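Local coordinates for protein peruvianin-I (Thevetia peruviana, PDB 6ORM) that is a hexameric germin-like protein of the cupin family in plant latex, with proteolytic activity of the cysteine peptidase type, at residues 92-97 / 129-134; 71-76 / 149-154. All coordinates share one frame; numbering follows the deposited sequence.

Contact 1: residues 92-97 / 129-134; sequences RASSLV and IPPGLM
Ser-95 and Ile-129 face each other as an antiparallel hydrogen-bonded pair at one margin of the larger sheet of this cupin fold, where strand 126-129 ends beside the start of strand 95-101. Ser-95 N donates to Ile-129 O over 3.0 Å. The return bond, from Ile-129 N to Ser-95 O, is shorter at 2.7 Å.

The Ile-129 side chain makes the apolar part of the contact. Its CB rests against Ser-95 CB at 4.0 Å, an ordinary van der Waals contact, and also lies near Ser-95 O. With CG1 turned beside the backbone N (chi1 -69°), the longer branch follows the neighbouring strand, and CG1 passes 4.1 Å from Ser-95 O. The short serine side chain leaves the space beside it to this branch, whose CD1 touches both Ser-95 CB and OG. That tip, CD1, ends 3.6 Å from Val-97 CG2, the two branched side chains crossing at a slant. Beta-branched residues suit these extended positions, and Ile-129 also packs on Glu-106 of strand 104-109.

Beyond Ile-129 the chain leaves the sheet through a type II turn, Pro-130 to Leu-133. Pro-131 fits its second position, where phi is fixed by the ring, and Gly-132 its third, where phi is positive (81°). The ring of Pro-131 touches at two places: CB on the Ala-93 carbonyl group and CD on Ser-94 OG, 3.3 Å away; that hydroxyl's hydrogen bond is to Leu-70 O of the second subunit. Pro-131 CA makes a CA-H...O contact of 3.3 Å with Ala-93 O. The same Ala-93 carbonyl oxygen lies 2.8 Å from a water that is also within hydrogen-bonding reach of Pro-130 O and can link the two segments.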
loop_
_atom_site.group_PDB
_atom_site.type_symbol
_atom_site.label_atom_id
_atom_site.label_comp_id
_atom_site.label_asym_id
_atom_site.label_seq_id
_atom_site.Cartn_x
_atom_site.Cartn_y
_atom_site.Cartn_z
ATOM N N ARG A 92 6.181 6.071 -12.035
ATOM C CA ARG A 92 5.648 5.686 -10.731
ATOM C C ARG A 92 4.319 6.356 -10.395
ATOM O O ARG A 92 3.976 6.467 -9.212
ATOM C CB ARG A 92 6.679 5.978 -9.638
ATOM C CG ARG A 92 7.991 5.228 -9.825
ATOM C CD ARG A 92 9.000 5.534 -8.724
ATOM N NE ARG A 92 9.358 6.950 -8.677
ATOM C CZ ARG A 92 10.353 7.496 -9.371
ATOM N NH1 ARG A 92 11.098 6.749 -10.175
ATOM N NH2 ARG A 92 10.602 8.795 -9.262
ATOM N N ALA A 93 3.550 6.795 -11.390
ATOM C CA ALA A 93 2.260 7.399 -11.080
ATOM C C ALA A 93 1.364 7.404 -12.309
ATOM O O ALA A 93 1.842 7.434 -13.446
ATOM C CB ALA A 93 2.423 8.830 -10.554
ATOM N N SER A 94 0.057 7.371 -12.058
ATOM C CA SER A 94 -0.919 7.765 -13.060
ATOM C C SER A 94 -0.780 9.257 -13.346
ATOM O O SER A 94 -0.271 10.025 -12.526
ATOM C CB SER A 94 -2.343 7.467 -12.584
ATOM O OG SER A 94 -2.498 6.115 -12.198
ATOM N N SER A 95 -1.251 9.670 -14.520
ATOM C CA SER A 95 -1.271 11.080 -14.887
ATOM C C SER A 95 -2.655 11.437 -15.402
ATOM O O SER A 95 -3.129 10.846 -16.377
ATOM C CB SER A 95 -0.207 11.396 -15.941
ATOM O OG SER A 95 -0.214 12.777 -16.259
ATOM N N LEU A 96 -3.295 12.403 -14.750
ATOM C CA LEU A 96 -4.583 12.937 -15.171
ATOM C C LEU A 96 -4.331 14.308 -15.790
ATOM O O LEU A 96 -3.987 15.263 -15.084
ATOM C CB LEU A 96 -5.550 13.016 -13.990
ATOM C CG LEU A 96 -6.988 13.466 -14.257
ATOM C CD1 LEU A 96 -7.616 12.665 -15.390
ATOM C CD2 LEU A 96 -7.817 13.336 -12.988
ATOM N N VAL A 97 -4.494 14.395 -17.104
ATOM C CA VAL A 97 -4.183 15.603 -17.859
ATOM C C VAL A 97 -5.439 16.453 -17.983
ATOM O O VAL A 97 -6.511 15.941 -18.321
ATOM C CB VAL A 97 -3.629 15.249 -19.251
ATOM C CG1 VAL A 97 -3.521 16.495 -20.117
ATOM C CG2 VAL A 97 -2.283 14.560 -19.128
ATOM N N ILE A 129 -3.884 8.855 -18.039
ATOM C CA ILE A 129 -2.771 8.013 -18.467
ATOM C C ILE A 129 -2.483 7.013 -17.351
ATOM O O ILE A 129 -2.109 7.423 -16.244
ATOM C CB ILE A 129 -1.518 8.843 -18.788
ATOM C CG1 ILE A 129 -1.729 9.686 -20.045
ATOM C CG2 ILE A 129 -0.298 7.945 -18.945
ATOM C CD1 ILE A 129 -1.413 11.136 -19.837
ATOM N N PRO A 130 -2.650 5.713 -17.578
ATOM C CA PRO A 130 -2.320 4.724 -16.543
ATOM C C PRO A 130 -0.843 4.771 -16.195
ATOM O O PRO A 130 -0.021 5.228 -17.004
ATOM C CB PRO A 130 -2.704 3.385 -17.195
ATOM C CG PRO A 130 -3.668 3.747 -18.279
ATOM C CD PRO A 130 -3.246 5.095 -18.774
ATOM N N PRO A 131 -0.464 4.306 -15.003
ATOM C CA PRO A 131 0.918 4.495 -14.538
ATOM C C PRO A 131 1.932 3.783 -15.423
ATOM O O PRO A 131 1.760 2.616 -15.785
ATOM C CB PRO A 131 0.899 3.905 -13.121
ATOM C CG PRO A 131 -0.268 2.969 -13.113
ATOM C CD PRO A 131 -1.291 3.608 -14.006
ATOM N N GLY A 132 3.001 4.503 -15.766
ATOM C CA GLY A 132 4.137 3.925 -16.447
ATOM C C GLY A 132 3.985 3.750 -17.940
ATOM O O GLY A 132 4.960 3.374 -18.604
ATOM N N LEU A 133 2.802 4.010 -18.494
ATOM C CA LEU A 133 2.550 3.711 -19.895
ATOM C C LEU A 133 3.065 4.832 -20.787
ATOM O O LEU A 133 2.950 6.017 -20.459
ATOM C CB LEU A 133 1.057 3.487 -20.138
ATOM C CG LEU A 133 0.433 2.280 -19.434
ATOM C CD1 LEU A 133 -0.926 1.948 -20.040
ATOM C CD2 LEU A 133 1.365 1.072 -19.491
ATOM N N MET A 134 3.637 4.438 -21.922
ATOM C CA MET A 134 4.170 5.383 -22.893
ATOM C C MET A 134 3.061 6.292 -23.406
ATOM O O MET A 134 1.971 5.826 -23.742
ATOM C CB MET A 134 4.812 4.610 -24.048
ATOM C CG MET A 134 5.459 5.445 -25.140
ATOM S SD MET A 134 6.394 4.386 -26.264
ATOM C CE MET A 134 5.119 3.229 -26.756
HETATM O O HOH W 1 1.297 7.953 -16.172
#

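Contact 2: residues 71-76 / 149-154; sequences GLTINR and ASLNSQ
The side chains of Asn-75 and Leu-151 cross at about a right angle: Leu-151 CD1 lies off one face of the flat Asn-75 amide, displaced outward past ND2, 3.8 Å away. At the oxygen end, OD1 accepts a hydrogen bond from Val-59 N. Leu-151 CD1 also touches Thr-73 CG2 at 3.9 Å, so one methyl spans two neighbours on the same face of the sheet. Beneath them strands 73-76 and 149-151 run antiparallel, with hydrogen-bonded pairs Thr-73/Leu-151 and Asn-75/Ala-149. Ile-74 and Ser-150 form the non-hydrogen-bonded pair between and point to the other face, where Ser-150 OG bonds its counterpart in the second subunit.

Thr-73 uses both branches. With OG1 beside the backbone N (chi1 -80°), the hydroxyl donates to a lone pair of Ser-153 O, 2.7 Å away in the carbonyl plane, while CG2 keeps to the leucine. A valine here has no hydroxyl, and Ser-153 O would probably lose this donor, leaving the turn past Leu-151 freer to shift. Threonine thus joins strand to turn in a buried setting: its methyl serves the apolar packing while its hydroxyl satisfies a main-chain carbonyl oxygen.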
loop_
_atom_site.group_PDB
_atom_site.type_symbol
_atom_site.label_atom_id
_atom_site.label_comp_id
_atom_site.label_asym_id
_atom_site.label_seq_id
_atom_site.Cartn_x
_atom_site.Cartn_y
_atom_site.Cartn_z
ATOM N N GLY A 71 1.567 12.435 -1.407
ATOM C CA GLY A 71 1.143 11.586 -2.504
ATOM C C GLY A 71 0.674 12.266 -3.771
ATOM O O GLY A 71 0.013 11.617 -4.589
ATOM N N LEU A 72 0.997 13.543 -3.982
ATOM C CA LEU A 72 0.473 14.262 -5.137
ATOM C C LEU A 72 1.538 15.140 -5.782
ATOM O O LEU A 72 2.457 15.628 -5.121
ATOM C CB LEU A 72 -0.730 15.131 -4.752
ATOM C CG LEU A 72 -2.059 14.391 -4.609
ATOM C CD1 LEU A 72 -3.104 15.307 -3.999
ATOM C CD2 LEU A 72 -2.521 13.865 -5.960
ATOM N N THR A 73 1.383 15.335 -7.093
ATOM C CA THR A 73 2.208 16.222 -7.901
ATOM C C THR A 73 1.313 16.837 -8.969
ATOM O O THR A 73 0.389 16.188 -9.462
ATOM C CB THR A 73 3.380 15.467 -8.560
ATOM O OG1 THR A 73 4.436 15.283 -7.611
ATOM C CG2 THR A 73 3.934 16.210 -9.775
ATOM N N ILE A 74 1.575 18.098 -9.314
ATOM C CA ILE A 74 0.984 18.708 -10.500
ATOM C C ILE A 74 2.094 19.371 -11.305
ATOM O O ILE A 74 2.935 20.086 -10.748
ATOM C CB ILE A 74 -0.141 19.706 -10.149
ATOM C CG1 ILE A 74 -0.857 20.174 -11.418
ATOM C CG2 ILE A 74 0.377 20.887 -9.345
ATOM C CD1 ILE A 74 -2.153 20.920 -11.151
ATOM N N ASN A 75 2.114 19.110 -12.609
ATOM C CA ASN A 75 3.068 19.719 -13.522
ATOM C C ASN A 75 2.315 20.515 -14.578
ATOM O O ASN A 75 1.281 20.066 -15.080
ATOM C CB ASN A 75 3.946 18.658 -14.204
ATOM C CG ASN A 75 4.827 17.903 -13.225
ATOM O OD1 ASN A 75 5.291 18.457 -12.229
ATOM N ND2 ASN A 75 5.064 16.629 -13.509
ATOM N N ARG A 76 2.834 21.694 -14.912
ATOM C CA ARG A 76 2.295 22.490 -16.006
ATOM C C ARG A 76 3.147 22.277 -17.246
ATOM O O ARG A 76 4.374 22.408 -17.192
ATOM C CB ARG A 76 2.253 23.978 -15.654
ATOM C CG ARG A 76 1.648 24.833 -16.763
ATOM C CD ARG A 76 1.837 26.325 -16.516
ATOM N NE ARG A 76 3.244 26.714 -16.513
ATOM C CZ ARG A 76 3.714 27.820 -15.946
ATOM N NH1 ARG A 76 2.886 28.675 -15.360
ATOM N NH2 ARG A 76 5.013 28.088 -15.992
ATOM N N ALA A 149 -0.839 18.243 -15.608
ATOM C CA ALA A 149 -0.843 16.825 -15.280
ATOM C C ALA A 149 -0.890 16.666 -13.766
ATOM O O ALA A 149 0.018 17.123 -13.063
ATOM C CB ALA A 149 0.389 16.129 -15.858
ATOM N N SER A 150 -1.958 16.046 -13.267
ATOM C CA SER A 150 -2.045 15.650 -11.868
ATOM C C SER A 150 -1.596 14.200 -11.749
ATOM O O SER A 150 -2.096 13.333 -12.473
ATOM C CB SER A 150 -3.471 15.816 -11.340
ATOM O OG SER A 150 -3.865 17.178 -11.329
ATOM N N LEU A 151 -0.640 13.941 -10.858
ATOM C CA LEU A 151 -0.071 12.609 -10.697
ATOM C C LEU A 151 -0.131 12.185 -9.236
ATOM O O LEU A 151 0.087 12.998 -8.333
ATOM C CB LEU A 151 1.377 12.565 -11.208
ATOM C CG LEU A 151 1.567 12.993 -12.667
ATOM C CD1 LEU A 151 2.137 14.407 -12.757
ATOM C CD2 LEU A 151 2.441 12.003 -13.427
ATOM N N ASN A 152 -0.423 10.902 -9.010
ATOM C CA ASN A 152 -0.578 10.376 -7.652
ATOM C C ASN A 152 0.758 9.871 -7.100
ATOM O O ASN A 152 0.918 8.719 -6.699
ATOM C CB ASN A 152 -1.648 9.290 -7.621
ATOM C CG ASN A 152 -1.325 8.115 -8.524
ATOM O OD1 ASN A 152 -0.699 8.270 -9.574
ATOM N ND2 ASN A 152 -1.753 6.926 -8.114
ATOM N N SER A 153 1.733 10.775 -7.094
ATOM C CA SER A 153 2.989 10.558 -6.391
ATOM C C SER A 153 3.617 11.915 -6.132
ATOM O O SER A 153 3.441 12.849 -6.916
ATOM C CB SER A 153 3.950 9.665 -7.185
ATOM O OG SER A 153 5.194 9.541 -6.515
ATOM N N GLN A 154 4.353 12.017 -5.025
ATOM C CA GLN A 154 5.120 13.231 -4.777
ATOM C C GLN A 154 6.316 13.363 -5.709
ATOM O O GLN A 154 6.896 14.450 -5.795
ATOM C CB GLN A 154 5.594 13.277 -3.325
ATOM C CG GLN A 154 6.735 12.331 -3.027
ATOM C CD GLN A 154 7.209 12.431 -1.593
ATOM O OE1 GLN A 154 6.438 12.227 -0.655
ATOM N NE2 GLN A 154 8.484 12.747 -1.418
HETATM O O HOH W 2 4.120 11.107 -0.863
#

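Both contacts reach the same five-stranded antiparallel sheet of the cupin fold, contact 1 at its 126-129 edge and the turn beyond it, and their centres are about 10 Å apart. Strands 95-101 and 145-151 are neighbours there, and Leu-96 N, 2.7 Å from Ser-150 O, probably bonds across the seam. Along the chain the order is 71-76, 92-97, 129-134, 149-154, so contact 2 pairs the outer segments and contact 1 the inner ones. Four strands are thereby knitted together in the order 73-79, 145-151, 95-101, 126-129. Ser-95 packs on Ala-149 and Leu-151, continuing one buried side-chain layer between the contacts. Both also touch the second subunit, so the sheet contributes to the oligomer interface as well.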